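PDB 2WTB: fatty acid multifunctional protein (atmfp2) from Arabidopsis thaliana, which carries out successive steps of peroxisomal fatty acid beta-oxidation, hydrating long-chain enoyl-CoA and oxidising 3-hydroxyacyl-CoA of varied chain length during seed germination. Local coordinates for residues Y43-K53 and L97-S105; L120-I128 and I204-S214. All coordinates share one frame; numbering follows the deposited sequence.

In the fold
Both contacts lie in the N-terminal enoyl-CoA hydratase/isomerase part of the chain, their centres about 13 Å apart. Contact 1 (43-53 with 97-105) closes before contact 2 (120-128 with 204-214) opens, and H125 joins them: its ring NE2 probably donates to E99 O at 2.7 Å, and its backbone N probably to S105 O at 2.9 Å. Contact 2 is the nearer to the predicted active site, the side chain of M122 lying about 5 Å from that of E119 and about 9 Å from that of E139. In contact 1 the side chain of L98 is about 10 Å from that of E119.

Contact 1 of 2, residues Y43-K53 and L97-S105; sequences YEEALSRNDVK and LLEAARKPS
K103 sends its ammonium group between the end of helix 33-46 and the turn that follows, where NZ donates to A46 O of the helix and to V52 O of the turn, each at 2.8 Å. The two carbonyls receive it differently: A46 O in its carbonyl plane, V52 O from above the plane. With CG beside the backbone N (chi1 -72°) and the chain extended beyond it, the lysine crosses from one segment to the other, its CG passing 3.4 Å from K53 O. Cut back to an alanine, the side chain would lose its ammonium group, which is likely to leave the carbonyls of A46 and V52 without their common donor and to open a gap along K53 O. A second polar link joins Y43 OH and S105 OG at 2.7 Å, the serine oxygen lying at the ring edge, in its plane. L98 packs over one face of the same ring, CG 3.5 Å from CZ, and L97 CD2 reaches the tyrosine CB. Next to them L47 splits its methyls: CD2 rests on A101 CB at 3.8 Å and on the base of K103, while CD1 meets L97 CD1. R49 grips D51 side-on within the type I turn R49-V52 and reaches back to E45 OE2 of the helix with NH1, a salt-bridge network tying helix end to turn. The arrangement belongs to the crotonase fold: the ends of helices 33-46 and 88-99 pack together as their chains turn into the neighbouring parallel strands 54-59 and 105-109.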
loop_
_atom_site.group_PDB
_atom_site.type_symbol
_atom_site.label_atom_id
_atom_site.label_comp_id
_atom_site.label_asym_id
_atom_site.label_seq_id
_atom_site.Cartn_x
_atom_site.Cartn_y
_atom_site.Cartn_z
ATOM N N TYR A 43 -7.831 -22.259 -29.567
ATOM C CA TYR A 43 -9.265 -22.367 -29.808
ATOM C C TYR A 43 -9.606 -22.575 -31.279
ATOM O O TYR A 43 -10.462 -23.394 -31.615
ATOM C CB TYR A 43 -10.010 -21.156 -29.231
ATOM C CG TYR A 43 -10.479 -21.381 -27.810
ATOM C CD1 TYR A 43 -11.732 -21.923 -27.551
ATOM C CD2 TYR A 43 -9.664 -21.076 -26.729
ATOM C CE1 TYR A 43 -12.166 -22.145 -26.257
ATOM C CE2 TYR A 43 -10.089 -21.293 -25.430
ATOM C CZ TYR A 43 -11.342 -21.828 -25.201
ATOM O OH TYR A 43 -11.772 -22.049 -23.913
ATOM N N GLU A 44 -8.929 -21.843 -32.153
ATOM C CA GLU A 44 -9.178 -21.967 -33.582
ATOM C C GLU A 44 -8.902 -23.391 -34.044
ATOM O O GLU A 44 -9.541 -23.887 -34.970
ATOM C CB GLU A 44 -8.335 -20.963 -34.367
ATOM C CG GLU A 44 -8.696 -19.519 -34.069
ATOM C CD GLU A 44 -7.855 -18.534 -34.849
ATOM O OE1 GLU A 44 -6.931 -18.975 -35.565
ATOM O OE2 GLU A 44 -8.121 -17.316 -34.744
ATOM N N GLU A 45 -7.953 -24.047 -33.385
ATOM C CA GLU A 45 -7.634 -25.436 -33.688
ATOM C C GLU A 45 -8.668 -26.382 -33.089
ATOM O O GLU A 45 -9.179 -27.270 -33.771
ATOM C CB GLU A 45 -6.237 -25.796 -33.175
ATOM C CG GLU A 45 -5.945 -27.290 -33.187
ATOM C CD GLU A 45 -4.535 -27.619 -32.729
ATOM O OE1 GLU A 45 -3.741 -26.678 -32.511
ATOM O OE2 GLU A 45 -4.221 -28.821 -32.590
ATOM N N ALA A 46 -8.973 -26.185 -31.810
ATOM C CA ALA A 46 -9.899 -27.059 -31.098
ATOM C C ALA A 46 -11.280 -27.070 -31.743
ATOM O O ALA A 46 -11.962 -28.095 -31.758
ATOM C CB ALA A 46 -9.997 -26.651 -29.634
ATOM N N LEU A 47 -11.689 -25.926 -32.279
ATOM C CA LEU A 47 -13.015 -25.805 -32.874
ATOM C C LEU A 47 -13.022 -26.290 -34.322
ATOM O O LEU A 47 -14.052 -26.255 -34.994
ATOM C CB LEU A 47 -13.517 -24.361 -32.777
ATOM C CG LEU A 47 -13.567 -23.786 -31.359
ATOM C CD1 LEU A 47 -13.777 -22.278 -31.376
ATOM C CD2 LEU A 47 -14.644 -24.477 -30.532
ATOM N N SER A 48 -11.866 -26.750 -34.792
ATOM C CA SER A 48 -11.746 -27.276 -36.148
ATOM C C SER A 48 -11.437 -28.768 -36.133
ATOM O O SER A 48 -11.686 -29.473 -37.110
ATOM C CB SER A 48 -10.661 -26.527 -36.920
ATOM O OG SER A 48 -10.960 -25.144 -36.997
ATOM N N ARG A 49 -10.893 -29.244 -35.018
ATOM C CA ARG A 49 -10.541 -30.652 -34.881
ATOM C C ARG A 49 -11.762 -31.506 -34.550
ATOM O O ARG A 49 -12.478 -31.237 -33.587
ATOM C CB ARG A 49 -9.456 -30.834 -33.817
ATOM C CG ARG A 49 -8.086 -30.332 -34.245
ATOM C CD ARG A 49 -7.042 -30.554 -33.167
ATOM N NE ARG A 49 -6.987 -31.946 -32.731
ATOM C CZ ARG A 49 -6.025 -32.448 -31.965
ATOM N NH1 ARG A 49 -5.032 -31.674 -31.553
ATOM N NH2 ARG A 49 -6.053 -33.724 -31.612
ATOM N N ASN A 50 -11.989 -32.536 -35.357
ATOM C CA ASN A 50 -13.123 -33.430 -35.158
ATOM C C ASN A 50 -12.999 -34.250 -33.882
ATOM O O ASN A 50 -14.002 -34.645 -33.288
ATOM C CB ASN A 50 -13.286 -34.357 -36.363
ATOM C CG ASN A 50 -13.640 -33.606 -37.627
ATOM O OD1 ASN A 50 -14.367 -32.613 -37.589
ATOM N ND2 ASN A 50 -13.129 -34.077 -38.759
ATOM N N ASP A 51 -11.761 -34.500 -33.465
ATOM C CA ASP A 51 -11.499 -35.302 -32.274
ATOM C C ASP A 51 -11.696 -34.507 -30.984
ATOM O O ASP A 51 -11.648 -35.066 -29.890
ATOM C CB ASP A 51 -10.088 -35.897 -32.322
ATOM C CG ASP A 51 -9.028 -34.857 -32.616
ATOM O OD1 ASP A 51 -9.355 -33.654 -32.633
ATOM O OD2 ASP A 51 -7.862 -35.244 -32.833
ATOM N N VAL A 52 -11.917 -33.204 -31.119
ATOM C CA VAL A 52 -12.165 -32.349 -29.963
ATOM C C VAL A 52 -13.663 -32.131 -29.753
ATOM O O VAL A 52 -14.389 -31.811 -30.694
ATOM C CB VAL A 52 -11.462 -30.990 -30.114
ATOM C CG1 VAL A 52 -11.795 -30.082 -28.942
ATOM C CG2 VAL A 52 -9.962 -31.189 -30.235
ATOM N N LYS A 53 -14.119 -32.312 -28.517
ATOM C CA LYS A 53 -15.533 -32.156 -28.183
ATOM C C LYS A 53 -15.775 -30.909 -27.341
ATOM O O LYS A 53 -16.782 -30.220 -27.503
ATOM C CB LYS A 53 -16.047 -33.384 -27.430
ATOM C CG LYS A 53 -16.014 -34.677 -28.225
ATOM C CD LYS A 53 -16.633 -35.815 -27.426
ATOM C CE LYS A 53 -16.622 -37.117 -28.203
ATOM N NZ LYS A 53 -17.198 -38.226 -27.394
ATOM N N LEU A 97 -15.159 -15.690 -30.020
ATOM C CA LEU A 97 -14.422 -16.915 -30.305
ATOM C C LEU A 97 -14.650 -17.975 -29.234
ATOM O O LEU A 97 -14.996 -19.116 -29.540
ATOM C CB LEU A 97 -12.925 -16.621 -30.436
ATOM C CG LEU A 97 -12.007 -17.821 -30.687
ATOM C CD1 LEU A 97 -12.396 -18.539 -31.969
ATOM C CD2 LEU A 97 -10.554 -17.380 -30.743
ATOM N N LEU A 98 -14.464 -17.588 -27.977
ATOM C CA LEU A 98 -14.495 -18.538 -26.872
ATOM C C LEU A 98 -15.905 -18.808 -26.351
ATOM O O LEU A 98 -16.408 -19.926 -26.450
ATOM C CB LEU A 98 -13.583 -18.058 -25.735
ATOM C CG LEU A 98 -13.297 -19.028 -24.583
ATOM C CD1 LEU A 98 -11.988 -18.673 -23.885
ATOM C CD2 LEU A 98 -14.445 -19.066 -23.585
ATOM N N GLU A 99 -16.538 -17.781 -25.795
ATOM C CA GLU A 99 -17.821 -17.958 -25.127
ATOM C C GLU A 99 -18.945 -18.349 -26.084
ATOM O O GLU A 99 -19.836 -19.116 -25.720
ATOM C CB GLU A 99 -18.200 -16.695 -24.355
ATOM C CG GLU A 99 -19.411 -16.864 -23.447
ATOM C CD GLU A 99 -19.824 -15.559 -22.796
ATOM O OE1 GLU A 99 -19.971 -14.551 -23.524
ATOM O OE2 GLU A 99 -19.998 -15.542 -21.559
ATOM N N ALA A 100 -18.899 -17.820 -27.304
ATOM C CA ALA A 100 -19.945 -18.075 -28.291
ATOM C C ALA A 100 -19.592 -19.226 -29.231
ATOM O O ALA A 100 -20.157 -19.342 -30.318
ATOM C CB ALA A 100 -20.245 -16.808 -29.088
ATOM N N ALA A 101 -18.660 -20.073 -28.808
ATOM C CA ALA A 101 -18.254 -21.221 -29.612
ATOM C C ALA A 101 -19.283 -22.341 -29.530
ATOM O O ALA A 101 -20.079 -22.397 -28.592
ATOM C CB ALA A 101 -16.888 -21.725 -29.168
ATOM N N ARG A 102 -19.265 -23.230 -30.517
ATOM C CA ARG A 102 -20.157 -24.384 -30.510
ATOM C C ARG A 102 -19.528 -25.575 -29.791
ATOM O O ARG A 102 -19.914 -26.722 -30.006
ATOM C CB ARG A 102 -20.587 -24.756 -31.930
ATOM C CG ARG A 102 -21.848 -24.029 -32.386
ATOM C CD ARG A 102 -22.178 -24.305 -33.846
ATOM N NE ARG A 102 -21.313 -23.557 -34.753
ATOM C CZ ARG A 102 -21.510 -23.462 -36.063
ATOM N NH1 ARG A 102 -22.548 -24.066 -36.625
ATOM N NH2 ARG A 102 -20.671 -22.759 -36.812
ATOM N N LYS A 103 -18.554 -25.282 -28.935
ATOM C CA LYS A 103 -17.972 -26.273 -28.043
ATOM C C LYS A 103 -17.755 -25.640 -26.676
ATOM O O LYS A 103 -17.169 -24.560 -26.577
ATOM C CB LYS A 103 -16.653 -26.807 -28.600
ATOM C CG LYS A 103 -16.820 -27.717 -29.804
ATOM C CD LYS A 103 -15.480 -28.186 -30.341
ATOM C CE LYS A 103 -15.671 -29.099 -31.543
ATOM N NZ LYS A 103 -14.376 -29.476 -32.167
ATOM N N PRO A 104 -18.227 -26.312 -25.615
ATOM C CA PRO A 104 -18.228 -25.752 -24.260
ATOM C C PRO A 104 -16.823 -25.661 -23.676
ATOM O O PRO A 104 -15.985 -26.518 -23.943
ATOM C CB PRO A 104 -19.058 -26.763 -23.456
ATOM C CG PRO A 104 -19.620 -27.736 -24.458
ATOM C CD PRO A 104 -18.705 -27.703 -25.630
ATOM N N SER A 105 -16.579 -24.618 -22.889
ATOM C CA SER A 105 -15.319 -24.462 -22.177
ATOM C C SER A 105 -15.590 -24.525 -20.683
ATOM O O SER A 105 -16.619 -24.035 -20.211
ATOM C CB SER A 105 -14.660 -23.126 -22.521
ATOM O OG SER A 105 -14.274 -23.074 -23.881
#

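Contact 2 of 2, residues L120-I128 and I204-S214; sequences LAMACHARI and IVGRRKPWVSS
The two backbones come closest where H125, in the turn between helix 116-123 and strand 126-129, passes V212, their CA atoms 5.6 Å apart. H125 and W211 form an edge-to-face pair, with ring centroids 4.5 Å apart and planes at 73°. The indole edge is turned to the imidazole, placing W211 NE1 over the centre of the histidine ring, while V212 O lies at the edge of that ring, in its plane, 3.4 Å from CD2. ND1 takes a hydrogen bond from S105 N while NE2 is held by E99 O, so the ring cannot readily flip. I204 lays CG2 over one face of the indole, offset toward its rim, and its CD1 reaches A126 CB at 4.5 Å.

Farther along, S214 OG donates to M122 O at 2.9 Å, nearly in line with the carbonyl bond. The same oxygen accepts from R127 NH2, which comes from above the carbonyl plane, so two donors grip one carbonyl at the helix end. R127 reaches back through a chain bent at chi2 and chi3 (140° and -138°), and its NE donates to A121 O at 2.8 Å. A buried arginine thus ties strand 126-129 to the last turn of helix 116-123. One water donates to V212 O and to S214 OG, both at 2.8 Å, and more weakly to H125 O, bridging the segments between the histidine and the serine.

Helix 150-158 meets M122 and S214 through L157, and E99 of helix 88-99 touches S213 and S214. W200 of helix 193-205 packs on A126 and I128, while strand 126-129 runs parallel to its sheet neighbours 105-109 and 186-187.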
loop_
_atom_site.group_PDB
_atom_site.type_symbol
_atom_site.label_atom_id
_atom_site.label_comp_id
_atom_site.label_asym_id
_atom_site.label_seq_id
_atom_site.Cartn_x
_atom_site.Cartn_y
_atom_site.Cartn_z
ATOM N N LEU A 120 -11.396 -14.135 -17.796
ATOM C CA LEU A 120 -11.273 -15.267 -18.709
ATOM C C LEU A 120 -12.094 -16.461 -18.221
ATOM O O LEU A 120 -12.725 -17.167 -19.014
ATOM C CB LEU A 120 -9.804 -15.665 -18.866
ATOM C CG LEU A 120 -9.504 -16.893 -19.728
ATOM C CD1 LEU A 120 -10.116 -16.750 -21.118
ATOM C CD2 LEU A 120 -8.003 -17.112 -19.820
ATOM N N ALA A 121 -12.083 -16.682 -16.911
ATOM C CA ALA A 121 -12.835 -17.782 -16.319
ATOM C C ALA A 121 -14.350 -17.548 -16.411
ATOM O O ALA A 121 -15.115 -18.480 -16.667
ATOM C CB ALA A 121 -12.396 -18.015 -14.867
ATOM N N MET A 122 -14.777 -16.304 -16.211
ATOM C CA MET A 122 -16.195 -15.958 -16.331
ATOM C C MET A 122 -16.697 -16.139 -17.761
ATOM O O MET A 122 -17.887 -16.352 -17.987
ATOM C CB MET A 122 -16.447 -14.524 -15.865
ATOM C CG MET A 122 -16.438 -14.343 -14.357
ATOM S SD MET A 122 -16.424 -12.603 -13.882
ATOM C CE MET A 122 -16.359 -12.743 -12.101
ATOM N N ALA A 123 -15.781 -16.053 -18.721
ATOM C CA ALA A 123 -16.113 -16.254 -20.128
ATOM C C ALA A 123 -16.434 -17.714 -20.402
ATOM O O ALA A 123 -17.226 -18.026 -21.289
ATOM C CB ALA A 123 -14.968 -15.803 -21.010
ATOM N N CYS A 124 -15.802 -18.606 -19.643
ATOM C CA CYS A 124 -16.066 -20.034 -19.763
ATOM C C CYS A 124 -17.490 -20.341 -19.331
ATOM O O CYS A 124 -18.138 -19.523 -18.684
ATOM C CB CYS A 124 -15.075 -20.844 -18.926
ATOM S SG CYS A 124 -13.382 -20.755 -19.533
ATOM N N HIS A 125 -17.964 -21.533 -19.674
ATOM C CA HIS A 125 -19.363 -21.886 -19.465
ATOM C C HIS A 125 -19.659 -22.502 -18.097
ATOM O O HIS A 125 -20.822 -22.643 -17.705
ATOM C CB HIS A 125 -19.834 -22.788 -20.604
ATOM C CG HIS A 125 -19.670 -22.163 -21.953
ATOM N ND1 HIS A 125 -18.693 -22.552 -22.842
ATOM C CD2 HIS A 125 -20.341 -21.149 -22.549
ATOM C CE1 HIS A 125 -18.780 -21.818 -23.938
ATOM N NE2 HIS A 125 -19.772 -20.960 -23.785
ATOM N N ALA A 126 -18.599 -22.851 -17.374
ATOM C CA ALA A 126 -18.716 -23.352 -16.007
ATOM C C ALA A 126 -17.385 -23.167 -15.287
ATOM O O ALA A 126 -16.351 -22.990 -15.930
ATOM C CB ALA A 126 -19.129 -24.813 -16.005
ATOM N N ARG A 127 -17.403 -23.211 -13.959
ATOM C CA ARG A 127 -16.179 -22.989 -13.191
ATOM C C ARG A 127 -15.962 -23.983 -12.054
ATOM O O ARG A 127 -16.787 -24.104 -11.147
ATOM C CB ARG A 127 -16.140 -21.555 -12.658
ATOM C CG ARG A 127 -15.885 -20.526 -13.739
ATOM C CD ARG A 127 -16.721 -19.280 -13.536
ATOM N NE ARG A 127 -17.248 -18.829 -14.815
ATOM C CZ ARG A 127 -18.485 -19.062 -15.235
ATOM N NH1 ARG A 127 -19.342 -19.714 -14.463
ATOM N NH2 ARG A 127 -18.874 -18.619 -16.419
ATOM N N ILE A 128 -14.839 -24.690 -12.113
ATOM C CA ILE A 128 -14.423 -25.570 -11.030
ATOM C C ILE A 128 -13.247 -24.928 -10.309
ATOM O O ILE A 128 -12.331 -24.414 -10.949
ATOM C CB ILE A 128 -13.996 -26.951 -11.553
ATOM C CG1 ILE A 128 -15.052 -27.505 -12.510
ATOM C CG2 ILE A 128 -13.759 -27.906 -10.394
ATOM C CD1 ILE A 128 -16.458 -27.439 -11.959
ATOM N N ILE A 204 -21.945 -31.078 -20.334
ATOM C CA ILE A 204 -22.597 -30.031 -21.109
ATOM C C ILE A 204 -22.841 -30.491 -22.542
ATOM O O ILE A 204 -23.925 -30.301 -23.087
ATOM C CB ILE A 204 -21.761 -28.740 -21.121
ATOM C CG1 ILE A 204 -21.625 -28.177 -19.704
ATOM C CG2 ILE A 204 -22.379 -27.711 -22.053
ATOM C CD1 ILE A 204 -20.706 -26.971 -19.613
ATOM N N VAL A 205 -21.824 -31.097 -23.146
ATOM C CA VAL A 205 -21.946 -31.638 -24.493
ATOM C C VAL A 205 -23.068 -32.671 -24.568
ATOM O O VAL A 205 -23.738 -32.800 -25.593
ATOM C CB VAL A 205 -20.629 -32.292 -24.954
ATOM C CG1 VAL A 205 -20.871 -33.188 -26.156
ATOM C CG2 VAL A 205 -19.590 -31.229 -25.271
ATOM N N GLY A 206 -23.273 -33.395 -23.471
ATOM C CA GLY A 206 -24.261 -34.457 -23.426
ATOM C C GLY A 206 -25.578 -34.043 -22.800
ATOM O O GLY A 206 -26.482 -34.865 -22.637
ATOM N N ARG A 207 -25.683 -32.768 -22.439
ATOM C CA ARG A 207 -26.928 -32.212 -21.917
ATOM C C ARG A 207 -27.280 -32.729 -20.528
ATOM O O ARG A 207 -28.435 -32.656 -20.111
ATOM C CB ARG A 207 -28.085 -32.489 -22.878
ATOM C CG ARG A 207 -27.899 -31.897 -24.261
ATOM C CD ARG A 207 -28.826 -32.558 -25.264
ATOM N NE ARG A 207 -28.598 -33.998 -25.344
ATOM C CZ ARG A 207 -27.679 -34.567 -26.118
ATOM N NH1 ARG A 207 -26.897 -33.817 -26.884
ATOM N NH2 ARG A 207 -27.543 -35.886 -26.129
ATOM N N ARG A 208 -26.293 -33.260 -19.815
ATOM C CA ARG A 208 -26.505 -33.660 -18.431
ATOM C C ARG A 208 -26.388 -32.417 -17.566
ATOM O O ARG A 208 -26.792 -32.410 -16.405
ATOM C CB ARG A 208 -25.486 -34.713 -17.993
ATOM C CG ARG A 208 -25.552 -36.011 -18.782
ATOM C CD ARG A 208 -24.432 -36.965 -18.382
ATOM N NE ARG A 208 -23.884 -37.657 -19.545
ATOM C CZ ARG A 208 -22.728 -37.347 -20.123
ATOM N NH1 ARG A 208 -21.984 -36.365 -19.636
ATOM N NH2 ARG A 208 -22.308 -38.022 -21.184
ATOM N N LYS A 209 -25.829 -31.364 -18.152
ATOM C CA LYS A 209 -25.703 -30.082 -17.475
ATOM C C LYS A 209 -25.962 -28.922 -18.434
ATOM O O LYS A 209 -25.720 -29.037 -19.639
ATOM C CB LYS A 209 -24.325 -29.951 -16.824
ATOM C CG LYS A 209 -24.155 -30.836 -15.605
ATOM C CD LYS A 209 -22.871 -30.528 -14.862
ATOM C CE LYS A 209 -22.870 -31.194 -13.500
ATOM N NZ LYS A 209 -24.059 -30.776 -12.707
ATOM N N PRO A 210 -26.465 -27.801 -17.892
ATOM C CA PRO A 210 -26.828 -26.590 -18.632
ATOM C C PRO A 210 -25.658 -26.003 -19.412
ATOM O O PRO A 210 -24.516 -26.075 -18.963
ATOM C CB PRO A 210 -27.235 -25.616 -17.523
ATOM C CG PRO A 210 -27.637 -26.474 -16.391
ATOM C CD PRO A 210 -26.739 -27.664 -16.451
ATOM N N TRP A 211 -25.951 -25.423 -20.571
ATOM C CA TRP A 211 -24.941 -24.732 -21.360
ATOM C C TRP A 211 -25.178 -23.229 -21.272
ATOM O O TRP A 211 -25.828 -22.646 -22.136
ATOM C CB TRP A 211 -25.000 -25.186 -22.817
ATOM C CG TRP A 211 -23.823 -24.740 -23.630
ATOM C CD1 TRP A 211 -23.084 -23.607 -23.448
ATOM C CD2 TRP A 211 -23.259 -25.408 -24.765
ATOM N NE1 TRP A 211 -22.091 -23.534 -24.392
ATOM C CE2 TRP A 211 -22.179 -24.626 -25.215
ATOM C CE3 TRP A 211 -23.563 -26.593 -25.442
ATOM C CZ2 TRP A 211 -21.400 -24.989 -26.311
ATOM C CZ3 TRP A 211 -22.788 -26.952 -26.531
ATOM C CH2 TRP A 211 -21.719 -26.152 -26.955
ATOM N N VAL A 212 -24.640 -22.606 -20.230
ATOM C CA VAL A 212 -24.925 -21.205 -19.937
ATOM C C VAL A 212 -23.862 -20.224 -20.437
ATOM O O VAL A 212 -22.669 -20.434 -20.236
ATOM C CB VAL A 212 -25.099 -20.993 -18.421
ATOM C CG1 VAL A 212 -25.363 -19.529 -18.111
ATOM C CG2 VAL A 212 -26.219 -21.872 -17.892
ATOM N N SER A 213 -24.310 -19.151 -21.084
ATOM C CA SER A 213 -23.442 -18.022 -21.411
ATOM C C SER A 213 -23.628 -16.913 -20.383
ATOM O O SER A 213 -24.712 -16.343 -20.261
ATOM C CB SER A 213 -23.732 -17.484 -22.813
ATOM O OG SER A 213 -23.105 -18.274 -23.808
ATOM N N SER A 214 -22.564 -16.609 -19.651
ATOM C CA SER A 214 -22.612 -15.629 -18.573
ATOM C C SER A 214 -22.995 -14.231 -19.057
ATOM O O SER A 214 -23.686 -13.491 -18.356
ATOM C CB SER A 214 -21.259 -15.569 -17.858
ATOM O OG SER A 214 -20.740 -16.870 -17.644
HETATM O O HOH W 1 -21.899 -19.394 -17.746
#